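Local structure of putative glutathione-regulated potassium-efflux system protein KefB (Vibrio parahaemolyticus RIMD 2210633, 3C85) at residues 74-79 / 84-89; 95-100 / 123-128; 111-114 / 118-121; 137-140 / 144-147. The protein is probably a glutathione-regulated potassium-efflux antiporter of the CPA2 family, of which this chain is the TrkA-N, nucleotide-binding domain. All coordinates share one frame; numbering follows the deposited sequence. Where two conformers were deposited one is given.

How the contacts relate
All four contacts lie within the TrkA-N domain, a Rossmann-type fold with a parallel sheet. Contact 1 and contact 4 lie on opposite sides of the chain's centre, with their own centres about 25 Å apart; both reach this sheet. Contacts 2 and 3 share helix 116-128, and contact 3 is nested inside the loop that contact 2 closes. Contacts 3 and 4 are neighbours, their centres about 10 Å apart, and touch through Leu111 and Ala137. AMP, absent from this chain, binds at Glu70, Arg72, Asp90, Ala91 and His115. Contacts 1, 2 and 3 border that site: Val86, Trp97 and Met113 come within about 4 Å of its residues, side chain to side chain.

Contact 1. Residues 74-79 / 84-89; sequences EAAQQH and RNVISG
His79 of helix 73-81 meets Val86 and Arg84. Its CB rests on Val86, with CG2 of that valine 3.6 Å from His79 CB. The ring atom CG is next, 3.9 Å from the same methyl, Val86 CG2. Further out, ND1 of His79 takes a weak hydrogen bond from NH1 of Arg84, 3.0 Å long and bent to 126°. CE1 also lies near Arg84 NH1. The guanidinium reaches the ring at its edge, and the two planes stand 89° apart. The tip, His79 NE2, bonds to the carbonyl O of Met47, so both ring nitrogens have partners. A backbone bond of 3.0 Å runs from Arg84 N to His79 O. Arg84 also forms salt bridges to Glu82 and Asp56. One turn back, Ala76 CB packs on Val86 CG1 at 3.9 Å and on the backbone at Ser88. The valine carries CG1 anti to its backbone N (chi1 176°), which sends one methyl to Ala76 and the other to His79. Helix 73-81 and strand 86-88 run nearly antiparallel. They form the second half of a beta-alpha-beta unit begun by strand 66-70. Helix 49-62 touches His79 and Arg84 through Thr52.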
loop_
_atom_site.group_PDB
_atom_site.type_symbol
_atom_site.label_atom_id
_atom_site.label_comp_id
_atom_site.label_asym_id
_atom_site.label_seq_id
_atom_site.Cartn_x
_atom_site.Cartn_y
_atom_site.Cartn_z
ATOM N N GLU A 74 -7.290 -14.096 18.940
ATOM C CA GLU A 74 -6.073 -14.873 18.666
ATOM C C GLU A 74 -5.038 -14.004 17.920
ATOM O O GLU A 74 -3.838 -14.076 18.223
ATOM C CB GLU A 74 -6.361 -16.236 17.982
ATOM C CG GLU A 74 -6.524 -16.205 16.462
ATOM C CD GLU A 74 -5.174 -16.156 15.680
ATOM O OE1 GLU A 74 -4.171 -16.770 16.127
ATOM O OE2 GLU A 74 -5.127 -15.508 14.608
ATOM N N ALA A 75 -5.496 -13.134 17.004
ATOM C CA ALA A 75 -4.569 -12.211 16.318
ATOM C C ALA A 75 -3.973 -11.200 17.290
ATOM O O ALA A 75 -2.800 -10.823 17.166
ATOM C CB ALA A 75 -5.244 -11.486 15.143
ATOM N N ALA A 76 -4.785 -10.744 18.243
ATOM C CA ALA A 76 -4.289 -9.777 19.236
ATOM C C ALA A 76 -3.221 -10.434 20.125
ATOM O O ALA A 76 -2.177 -9.837 20.386
ATOM C CB ALA A 76 -5.433 -9.179 20.069
ATOM N N GLN A 77 -3.481 -11.660 20.580
ATOM C CA GLN A 77 -2.483 -12.423 21.340
ATOM C C GLN A 77 -1.202 -12.653 20.527
ATOM O O GLN A 77 -0.082 -12.513 21.048
ATOM C CB GLN A 77 -3.087 -13.773 21.768
ATOM C CG GLN A 77 -2.303 -14.510 22.844
ATOM C CD GLN A 77 -2.727 -15.968 22.966
ATOM O OE1 GLN A 77 -3.438 -16.495 22.102
ATOM N NE2 GLN A 77 -2.261 -16.641 24.019
ATOM N N GLN A 78 -1.357 -13.021 19.253
ATOM C CA GLN A 78 -0.177 -13.216 18.401
ATOM C C GLN A 78 0.627 -11.905 18.297
ATOM O O GLN A 78 1.833 -11.926 18.495
ATOM C CB GLN A 78 -0.572 -13.810 17.039
ATOM C CG GLN A 78 0.570 -14.029 16.064
ATOM C CD GLN A 78 1.622 -15.007 16.559
ATOM O OE1 GLN A 78 1.306 -16.002 17.237
ATOM N NE2 GLN A 78 2.889 -14.738 16.214
ATOM N N HIS A 79 -0.041 -10.763 18.066
ATOM C CA HIS A 79 0.654 -9.466 18.104
ATOM C C HIS A 79 1.398 -9.198 19.415
ATOM O O HIS A 79 2.552 -8.726 19.396
ATOM C CB HIS A 79 -0.327 -8.316 17.864
ATOM C CG HIS A 79 -0.673 -8.112 16.431
ATOM N ND1 HIS A 79 0.280 -7.880 15.462
ATOM C CD2 HIS A 79 -1.874 -8.037 15.804
ATOM C CE1 HIS A 79 -0.313 -7.714 14.294
ATOM N NE2 HIS A 79 -1.622 -7.786 14.477
ATOM N N ARG A 84 4.126 -6.289 20.159
ATOM C CA ARG A 84 3.263 -5.155 19.807
ATOM C C ARG A 84 2.194 -4.887 20.897
ATOM O O ARG A 84 1.692 -5.826 21.510
ATOM C CB ARG A 84 2.587 -5.396 18.465
ATOM C CG ARG A 84 3.527 -5.474 17.270
ATOM C CD ARG A 84 2.721 -5.402 15.965
ATOM N NE ARG A 84 3.606 -5.674 14.845
ATOM C CZ ARG A 84 3.845 -6.888 14.364
ATOM N NH1 ARG A 84 3.233 -7.943 14.878
ATOM N NH2 ARG A 84 4.702 -7.046 13.361
ATOM N N ASN A 85 1.894 -3.611 21.169
ATOM C CA ASN A 85 0.825 -3.280 22.133
ATOM C C ASN A 85 -0.491 -3.340 21.407
ATOM O O ASN A 85 -0.882 -2.379 20.728
ATOM C CB ASN A 85 1.006 -1.912 22.805
ATOM C CG ASN A 85 2.161 -1.889 23.799
ATOM O OD1 ASN A 85 2.839 -2.895 24.010
ATOM N ND2 ASN A 85 2.400 -0.730 24.396
ATOM N N VAL A 86 -1.159 -4.480 21.527
ATOM C CA VAL A 86 -2.427 -4.690 20.851
ATOM C C VAL A 86 -3.413 -5.303 21.843
ATOM O O VAL A 86 -3.077 -6.243 22.556
ATOM C CB VAL A 86 -2.277 -5.597 19.587
ATOM C CG1 VAL A 86 -3.662 -5.876 18.948
ATOM C CG2 VAL A 86 -1.386 -4.898 18.571
ATOM N N ILE A 87 -4.596 -4.728 21.931
ATOM C CA ILE A 87 -5.611 -5.263 22.814
ATOM C C ILE A 87 -6.807 -5.687 21.983
ATOM O O ILE A 87 -7.021 -5.167 20.869
ATOM C CB ILE A 87 -5.987 -4.254 23.943
ATOM C CG1 ILE A 87 -6.543 -2.947 23.367
ATOM C CG2 ILE A 87 -4.750 -3.959 24.842
ATOM C CD1 ILE A 87 -7.170 -2.054 24.446
ATOM N N SER A 88 -7.566 -6.665 22.468
ATOM C CA SER A 88 -8.711 -7.082 21.685
ATOM C C SER A 88 -9.925 -6.194 21.965
ATOM O O SER A 88 -10.088 -5.680 23.078
ATOM C CB SER A 88 -9.025 -8.556 21.927
ATOM O OG SER A 88 -9.371 -8.717 23.276
ATOM N N GLY A 89 -10.781 -6.022 20.961
ATOM C CA GLY A 89 -11.995 -5.256 21.141
ATOM C C GLY A 89 -12.620 -4.946 19.812
ATOM O O GLY A 89 -11.972 -5.058 18.788
#

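Contact 2. Residues 95-100 / 123-128; sequences DFWERI and LEQLQR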
loop_
_atom_site.group_PDB
_atom_site.type_symbol
_atom_site.label_atom_id
_atom_site.label_comp_id
_atom_site.label_asym_id
_atom_site.label_seq_id
_atom_site.Cartn_x
_atom_site.Cartn_y
_atom_site.Cartn_z
ATOM N N ASP A 95 -20.065 -0.002 23.520
ATOM C CA ASP A 95 -19.669 -0.570 24.813
ATOM C C ASP A 95 -18.142 -0.714 24.925
ATOM O O ASP A 95 -17.591 -0.612 26.020
ATOM C CB ASP A 95 -20.308 -1.948 25.024
ATOM C CG ASP A 95 -21.789 -1.875 25.332
ATOM O OD1 ASP A 95 -22.352 -0.757 25.446
ATOM O OD2 ASP A 95 -22.399 -2.969 25.470
ATOM N N PHE A 96 -17.472 -0.966 23.810
ATOM C CA PHE A 96 -16.007 -0.944 23.779
ATOM C C PHE A 96 -15.525 0.453 24.134
ATOM O O PHE A 96 -14.703 0.611 25.011
ATOM C CB PHE A 96 -15.450 -1.334 22.414
ATOM C CG PHE A 96 -13.976 -1.091 22.285
ATOM C CD1 PHE A 96 -13.074 -1.951 22.888
ATOM C CD2 PHE A 96 -13.489 0.025 21.604
ATOM C CE1 PHE A 96 -11.692 -1.745 22.775
ATOM C CE2 PHE A 96 -12.113 0.243 21.499
ATOM C CZ PHE A 96 -11.213 -0.646 22.112
ATOM N N TRP A 97 -16.066 1.466 23.458
ATOM C CA TRP A 97 -15.648 2.844 23.674
ATOM C C TRP A 97 -15.937 3.371 25.081
ATOM O O TRP A 97 -15.229 4.262 25.582
ATOM C CB TRP A 97 -16.242 3.733 22.590
ATOM C CG TRP A 97 -15.557 3.495 21.264
ATOM C CD1 TRP A 97 -15.974 2.691 20.245
ATOM C CD2 TRP A 97 -14.288 4.027 20.871
ATOM N NE1 TRP A 97 -15.046 2.720 19.200
ATOM C CE2 TRP A 97 -13.998 3.520 19.572
ATOM C CE3 TRP A 97 -13.365 4.886 21.489
ATOM C CZ2 TRP A 97 -12.831 3.849 18.877
ATOM C CZ3 TRP A 97 -12.198 5.212 20.796
ATOM C CH2 TRP A 97 -11.946 4.692 19.504
ATOM N N GLU A 98 -16.921 2.785 25.722
ATOM C CA GLU A 98 -17.288 3.190 27.062
ATOM C C GLU A 98 -16.236 2.746 28.065
ATOM O O GLU A 98 -16.128 3.312 29.110
ATOM C CB GLU A 98 -18.670 2.665 27.435
ATOM C CG GLU A 98 -19.785 3.666 27.218
ATOM C CD GLU A 98 -19.875 4.665 28.341
ATOM O OE1 GLU A 98 -20.053 4.238 29.482
ATOM O OE2 GLU A 98 -19.749 5.876 28.093
ATOM N N ARG A 99 -15.456 1.749 27.701
ATOM C CA ARG A 99 -14.396 1.232 28.553
ATOM C C ARG A 99 -13.164 2.130 28.563
ATOM O O ARG A 99 -12.335 2.010 29.448
ATOM C CB ARG A 99 -14.011 -0.184 28.129
ATOM C CG ARG A 99 -15.109 -1.248 28.333
ATOM C CD ARG A 99 -14.777 -2.514 27.567
ATOM N NE ARG A 99 -13.572 -3.170 28.088
ATOM C CZ ARG A 99 -12.856 -4.090 27.436
ATOM N NH1 ARG A 99 -13.221 -4.482 26.227
ATOM N NH2 ARG A 99 -11.770 -4.619 27.998
ATOM N N ILE A 100 -13.043 3.027 27.589
ATOM C CA ILE A 100 -11.786 3.757 27.363
ATOM C C ILE A 100 -11.677 5.061 28.161
ATOM O O ILE A 100 -12.523 5.950 28.053
ATOM C CB ILE A 100 -11.487 3.975 25.850
ATOM C CG1 ILE A 100 -11.305 2.619 25.154
ATOM C CG2 ILE A 100 -10.240 4.830 25.664
ATOM C CD1 ILE A 100 -11.128 2.694 23.655
ATOM N N LEU A 123 -15.399 5.855 13.349
ATOM C CA LEU A 123 -15.330 7.314 13.302
ATOM C C LEU A 123 -16.482 7.972 14.076
ATOM O O LEU A 123 -16.264 8.917 14.846
ATOM C CB LEU A 123 -15.289 7.788 11.853
ATOM C CG LEU A 123 -15.450 9.281 11.526
ATOM C CD1 LEU A 123 -14.251 10.085 11.987
ATOM C CD2 LEU A 123 -15.667 9.436 10.037
ATOM N N GLU A 124 -17.703 7.476 13.868
ATOM C CA GLU A 124 -18.873 7.952 14.628
ATOM C C GLU A 124 -18.702 7.791 16.146
ATOM O O GLU A 124 -19.100 8.669 16.932
ATOM C CB GLU A 124 -20.139 7.202 14.177
ATOM C CG GLU A 124 -20.564 7.536 12.745
ATOM C CD GLU A 124 -21.801 6.753 12.257
ATOM O OE1 GLU A 124 -22.305 5.907 13.037
ATOM O OE2 GLU A 124 -22.273 6.992 11.105
ATOM N N GLN A 125 -18.114 6.673 16.569
ATOM C CA GLN A 125 -17.953 6.426 17.998
ATOM C C GLN A 125 -16.980 7.440 18.583
ATOM O O GLN A 125 -17.212 7.991 19.660
ATOM C CB GLN A 125 -17.487 4.989 18.262
ATOM C CG GLN A 125 -18.538 3.935 18.018
ATOM C CD GLN A 125 -19.825 4.212 18.783
ATOM O OE1 GLN A 125 -19.808 4.483 19.980
ATOM N NE2 GLN A 125 -20.951 4.130 18.088
ATOM N N LEU A 126 -15.911 7.705 17.842
ATOM C CA LEU A 126 -14.878 8.647 18.249
ATOM C C LEU A 126 -15.418 10.070 18.308
ATOM O O LEU A 126 -15.013 10.861 19.161
ATOM C CB LEU A 126 -13.743 8.559 17.240
ATOM C CG LEU A 126 -12.354 9.146 17.454
ATOM C CD1 LEU A 126 -11.712 8.654 18.743
ATOM C CD2 LEU A 126 -11.507 8.743 16.255
ATOM N N GLN A 127 -16.324 10.391 17.388
ATOM C CA GLN A 127 -16.968 11.707 17.341
ATOM C C GLN A 127 -17.956 11.935 18.476
ATOM O O GLN A 127 -18.075 13.052 19.016
ATOM C CB GLN A 127 -17.663 11.912 16.013
ATOM C CG GLN A 127 -16.674 12.126 14.921
ATOM C CD GLN A 127 -17.285 12.049 13.556
ATOM O OE1 GLN A 127 -16.724 12.578 12.614
ATOM N NE2 GLN A 127 -18.431 11.371 13.433
ATOM N N ARG A 128 -18.657 10.889 18.874
ATOM C CA ARG A 128 -19.586 11.113 19.954
ATOM C C ARG A 128 -18.971 11.073 21.361
ATOM O O ARG A 128 -19.638 11.420 22.343
ATOM C CB ARG A 128 -20.879 10.323 19.775
ATOM C CG ARG A 128 -20.801 8.873 19.924
ATOM C CD ARG A 128 -22.127 8.293 19.461
ATOM N NE ARG A 128 -22.525 7.174 20.308
ATOM C CZ ARG A 128 -23.365 7.269 21.333
ATOM N NH1 ARG A 128 -23.927 8.437 21.638
ATOM N NH2 ARG A 128 -23.658 6.186 22.050
#
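Trp97 and Gln125 meet through a CH-pi contact. CB of Gln125 sits over one face of the indole, 3.6 Å from the centroid of its five-membered ring and 24° off the ring normal. The closest atoms are Trp97 CD1 and Gln125 CB, at 3.4 Å. Gln125 CG follows across the same ring, 3.6 Å from Trp97 CD1. The glutamine then bends at chi2 (-54°), and its amide plane lies 35° from that of the indole. The aliphatic part of this polar residue thus does the packing.

The second interaction is apolar and less certain, because Leu126 was modelled in two conformers. In the one given, Leu126 CD1 meets the six-membered ring at Trp97 CZ3 and CH2, 4.0 Å from each atom. It approaches obliquely.

The polar link of the tryptophan lies outside these helices: its NE1 donates to the carbonyl O of Ala91, a residue of the AMP site. That bond helps to set the rotation of the indole and ties it to the site.

The contact brings the short helix 94-98 against helix 116-128. Trp97 also touches Leu43 and Leu45 of strand 42-45. In the same conformer Leu126 touches Val109 of strand 108-111 and Ile135 of strand 134-139.

Contact 3. Residues 111-114 / 118-121; sequences LAMP and GNQT
Asn119 and Met113, a selenomethionine here, lie alongside one another and point opposite ways. The asparagine leaves the helix and sends its amide toward the loop. The methionine leaves the loop and runs back toward the helix. They overlap where Asn119 OD1 meets the start of the methionine chain, 3.0 Å from Met113 CG. This is a tight approach.

The same oxygen accepts the backbone N-H of Met113. The bond from Met113 N to Asn119 OD1 is 3.0 Å long and fairly straight, 160° at the hydrogen. The donor is tilted 17° from the carbonyl plane, and the C=O...donor angle is 120°. An asparagine side chain thus satisfies a backbone donor just after the strand end and holds the loop close to the helix. On its other flank Asn119 OD1 lies 3.3 Å from Leu111 CB, so the oxygen is bracketed by two side chains.

Met113 is bent at both chi2 and chi3. Its methyl is folded back over the helix, with CE 3.5 Å from Gly118 O. Gly118, without a side chain, lies against Met113. Leu111 reaches the helix further on, its CD1 3.5 Å from Asn119 O.

Met113 also packs on Ala91, and His115 lies between the two segments in sequence; both belong to the AMP site. This strand-loop-helix junction thus borders the nucleotide pocket. Strand 108-111 enters it from the middle of the sheet and helix 116-128 leaves it. Leu111 touches Leu45 of strand 42-45, Leu123 of the helix, and Ile135 and Ala137 of strand 134-139.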
loop_
_atom_site.group_PDB
_atom_site.type_symbol
_atom_site.label_atom_id
_atom_site.label_comp_id
_atom_site.label_asym_id
_atom_site.label_seq_id
_atom_site.Cartn_x
_atom_site.Cartn_y
_atom_site.Cartn_z
ATOM N N LEU A 111 -7.740 4.672 11.013
ATOM C CA LEU A 111 -8.836 3.795 10.758
ATOM C C LEU A 111 -8.423 2.716 9.731
ATOM O O LEU A 111 -8.320 2.974 8.577
ATOM C CB LEU A 111 -10.035 4.575 10.268
ATOM C CG LEU A 111 -10.566 5.715 11.131
ATOM C CD1 LEU A 111 -11.802 6.296 10.486
ATOM C CD2 LEU A 111 -10.855 5.185 12.433
ATOM N N ALA A 112 -8.166 1.516 10.216
ATOM C CA ALA A 112 -7.605 0.439 9.429
ATOM C C ALA A 112 -8.366 -0.867 9.570
ATOM O O ALA A 112 -7.798 -1.913 9.581
ATOM C CB ALA A 112 -6.217 0.254 9.756
HETATM N N MSE A 113 -9.680 -0.747 9.727
HETATM C CA MSE A 113 -10.545 -1.906 9.869
HETATM C C MSE A 113 -10.603 -2.637 8.540
HETATM O O MSE A 113 -10.224 -2.086 7.507
HETATM C CB MSE A 113 -11.948 -1.482 10.302
HETATM C CG MSE A 113 -11.970 -0.482 11.447
HETATM SE SE MSE A 113 -12.024 -1.341 13.195
HETATM C CE MSE A 113 -13.747 -0.668 13.810
ATOM N N PRO A 114 -11.073 -3.877 8.563
ATOM C CA PRO A 114 -11.121 -4.659 7.346
ATOM C C PRO A 114 -12.392 -4.476 6.549
ATOM O O PRO A 114 -12.439 -4.868 5.436
ATOM C CB PRO A 114 -11.015 -6.088 7.867
ATOM C CG PRO A 114 -11.555 -6.067 9.101
ATOM C CD PRO A 114 -11.440 -4.712 9.693
ATOM N N GLY A 118 -17.093 -0.494 8.868
ATOM C CA GLY A 118 -16.466 -0.509 10.207
ATOM C C GLY A 118 -15.677 0.752 10.516
ATOM O O GLY A 118 -15.719 1.268 11.642
ATOM N N ASN A 119 -14.904 1.229 9.539
ATOM C CA ASN A 119 -14.164 2.486 9.696
ATOM C C ASN A 119 -15.114 3.659 9.907
ATOM O O ASN A 119 -14.852 4.533 10.724
ATOM C CB ASN A 119 -13.261 2.721 8.470
ATOM C CG ASN A 119 -12.097 1.755 8.447
ATOM O OD1 ASN A 119 -11.375 1.650 9.407
ATOM N ND2 ASN A 119 -11.920 1.034 7.336
ATOM N N GLN A 120 -16.224 3.650 9.164
ATOM C CA GLN A 120 -17.254 4.692 9.282
ATOM C C GLN A 120 -17.900 4.671 10.665
ATOM O O GLN A 120 -18.040 5.713 11.311
ATOM C CB GLN A 120 -18.305 4.573 8.148
ATOM C CG GLN A 120 -17.932 5.271 6.781
ATOM C CD GLN A 120 -18.071 6.826 6.798
ATOM O OE1 GLN A 120 -18.304 7.425 7.850
ATOM N NE2 GLN A 120 -17.899 7.479 5.607
ATOM N N THR A 121 -18.252 3.475 11.148
ATOM C CA THR A 121 -18.850 3.327 12.495
ATOM C C THR A 121 -17.857 3.689 13.618
ATOM O O THR A 121 -18.223 4.387 14.565
ATOM C CB THR A 121 -19.444 1.911 12.666
ATOM O OG1 THR A 121 -20.383 1.707 11.604
ATOM C CG2 THR A 121 -20.172 1.727 14.022
#

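Contact 4. Residues 137-140 / 144-147; sequences AIAE and QLEG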
loop_
_atom_site.group_PDB
_atom_site.type_symbol
_atom_site.label_atom_id
_atom_site.label_comp_id
_atom_site.label_asym_id
_atom_site.label_seq_id
_atom_site.Cartn_x
_atom_site.Cartn_y
_atom_site.Cartn_z
ATOM N N ALA A 137 -7.623 7.726 7.531
ATOM C CA ALA A 137 -8.357 6.550 7.065
ATOM C C ALA A 137 -7.799 6.040 5.747
ATOM O O ALA A 137 -7.114 6.772 4.997
ATOM C CB ALA A 137 -9.808 6.875 6.938
ATOM N N ILE A 138 -8.077 4.783 5.451
ATOM C CA ILE A 138 -7.610 4.175 4.235
ATOM C C ILE A 138 -8.755 3.372 3.702
ATOM O O ILE A 138 -9.460 2.790 4.438
ATOM C CB ILE A 138 -6.365 3.309 4.478
ATOM C CG1 ILE A 138 -5.587 3.034 3.205
ATOM C CG2 ILE A 138 -6.689 2.079 5.240
ATOM C CD1 ILE A 138 -4.237 2.569 3.452
ATOM N N ALA A 139 -8.945 3.402 2.399
ATOM C CA ALA A 139 -10.016 2.687 1.773
ATOM C C ALA A 139 -9.712 2.276 0.321
ATOM O O ALA A 139 -8.684 2.548 -0.181
ATOM C CB ALA A 139 -11.266 3.475 1.843
ATOM N N GLU A 140 -10.664 1.624 -0.303
ATOM C CA GLU A 140 -10.483 1.051 -1.619
ATOM C C GLU A 140 -10.725 1.943 -2.833
ATOM O O GLU A 140 -10.101 1.798 -3.834
ATOM C CB GLU A 140 -11.339 -0.185 -1.754
ATOM C CG GLU A 140 -10.874 -1.314 -0.980
ATOM C CD GLU A 140 -11.494 -2.576 -1.445
ATOM O OE1 GLU A 140 -12.662 -2.788 -1.189
ATOM O OE2 GLU A 140 -10.820 -3.321 -2.133
ATOM N N GLN A 144 -15.448 6.077 -1.287
ATOM C CA GLN A 144 -15.235 5.761 0.117
ATOM C C GLN A 144 -14.336 6.816 0.773
ATOM O O GLN A 144 -14.595 7.255 1.901
ATOM C CB GLN A 144 -14.624 4.377 0.238
ATOM C CG GLN A 144 -15.565 3.187 -0.144
ATOM C CD GLN A 144 -14.816 1.859 -0.133
ATOM O OE1 GLN A 144 -13.604 1.825 -0.298
ATOM N NE2 GLN A 144 -15.539 0.764 0.080
ATOM N N LEU A 145 -13.290 7.232 0.076
ATOM C CA LEU A 145 -12.333 8.176 0.659
ATOM C C LEU A 145 -12.971 9.547 0.823
ATOM O O LEU A 145 -12.838 10.176 1.878
ATOM C CB LEU A 145 -11.079 8.281 -0.215
ATOM C CG LEU A 145 -10.084 7.077 -0.197
ATOM C CD1 LEU A 145 -8.804 7.528 -0.912
ATOM C CD2 LEU A 145 -9.763 6.650 1.202
ATOM N N GLU A 146 -13.662 9.992 -0.231
ATOM C CA GLU A 146 -14.422 11.251 -0.190
ATOM C C GLU A 146 -15.457 11.217 0.925
ATOM O O GLU A 146 -15.590 12.169 1.678
ATOM C CB GLU A 146 -15.091 11.536 -1.538
ATOM C CG GLU A 146 -15.690 12.928 -1.614
ATOM C CD GLU A 146 -16.207 13.221 -2.970
ATOM O OE1 GLU A 146 -17.360 12.815 -3.249
ATOM O OE2 GLU A 146 -15.471 13.857 -3.767
ATOM N N GLY A 147 -16.173 10.104 1.048
ATOM C CA GLY A 147 -17.142 9.968 2.131
ATOM C C GLY A 147 -16.540 10.057 3.525
ATOM O O GLY A 147 -17.149 10.643 4.426
HETATM O O HOH W 1 -14.147 -1.647 0.918
#
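Gln144 OE1 accepts the backbone N-H of Glu140, with Glu140 N to Gln144 OE1 at 2.9 Å. The donor lies nearly in line with the C=O bond, the C=O...donor angle being 172°. The bond is less straight at the hydrogen, 138°. A second, weak bond reaches the same oxygen from Tyr141 N. One side-chain oxygen thus serves two successive backbone donors at the turn between strand and helix.

The other end of the amide is used as well. Gln144 NE2 donates to a water at 2.9 Å, and that water donates in turn to Glu140 OE1, its oxygen 2.8 Å from that atom. Direct bond and water bridge together should restrain the amide's rotation. Gln144 is extended beyond CG (chi2 174°), which carries its amide from the helix to the turn. The second carboxylate oxygen, Glu140 OE2, bonds to the hydroxyl of Tyr160.

Apolar packing lies beside this network. Ala139 CB touches Leu145 CD2 at 3.6 Å, and that methyl is equally close to Ala139 N. Gln144 CB joins it, 3.8 Å from Ala139 CB. Helix and strand end approach closely at Ala139.

Strand 134-139 and helix 142-151 begin a beta-alpha-beta unit that strand 155-158 completes. Leu145 reaches over to Ala156 and Asn158 of that last strand. Ile138, pointing away from helix 142-151, packs on Ile159 of helix 159-175 and on Phe167 of the second subunit, so at Ile138 the strand meets the dimer partner on the side away from helix 142-151.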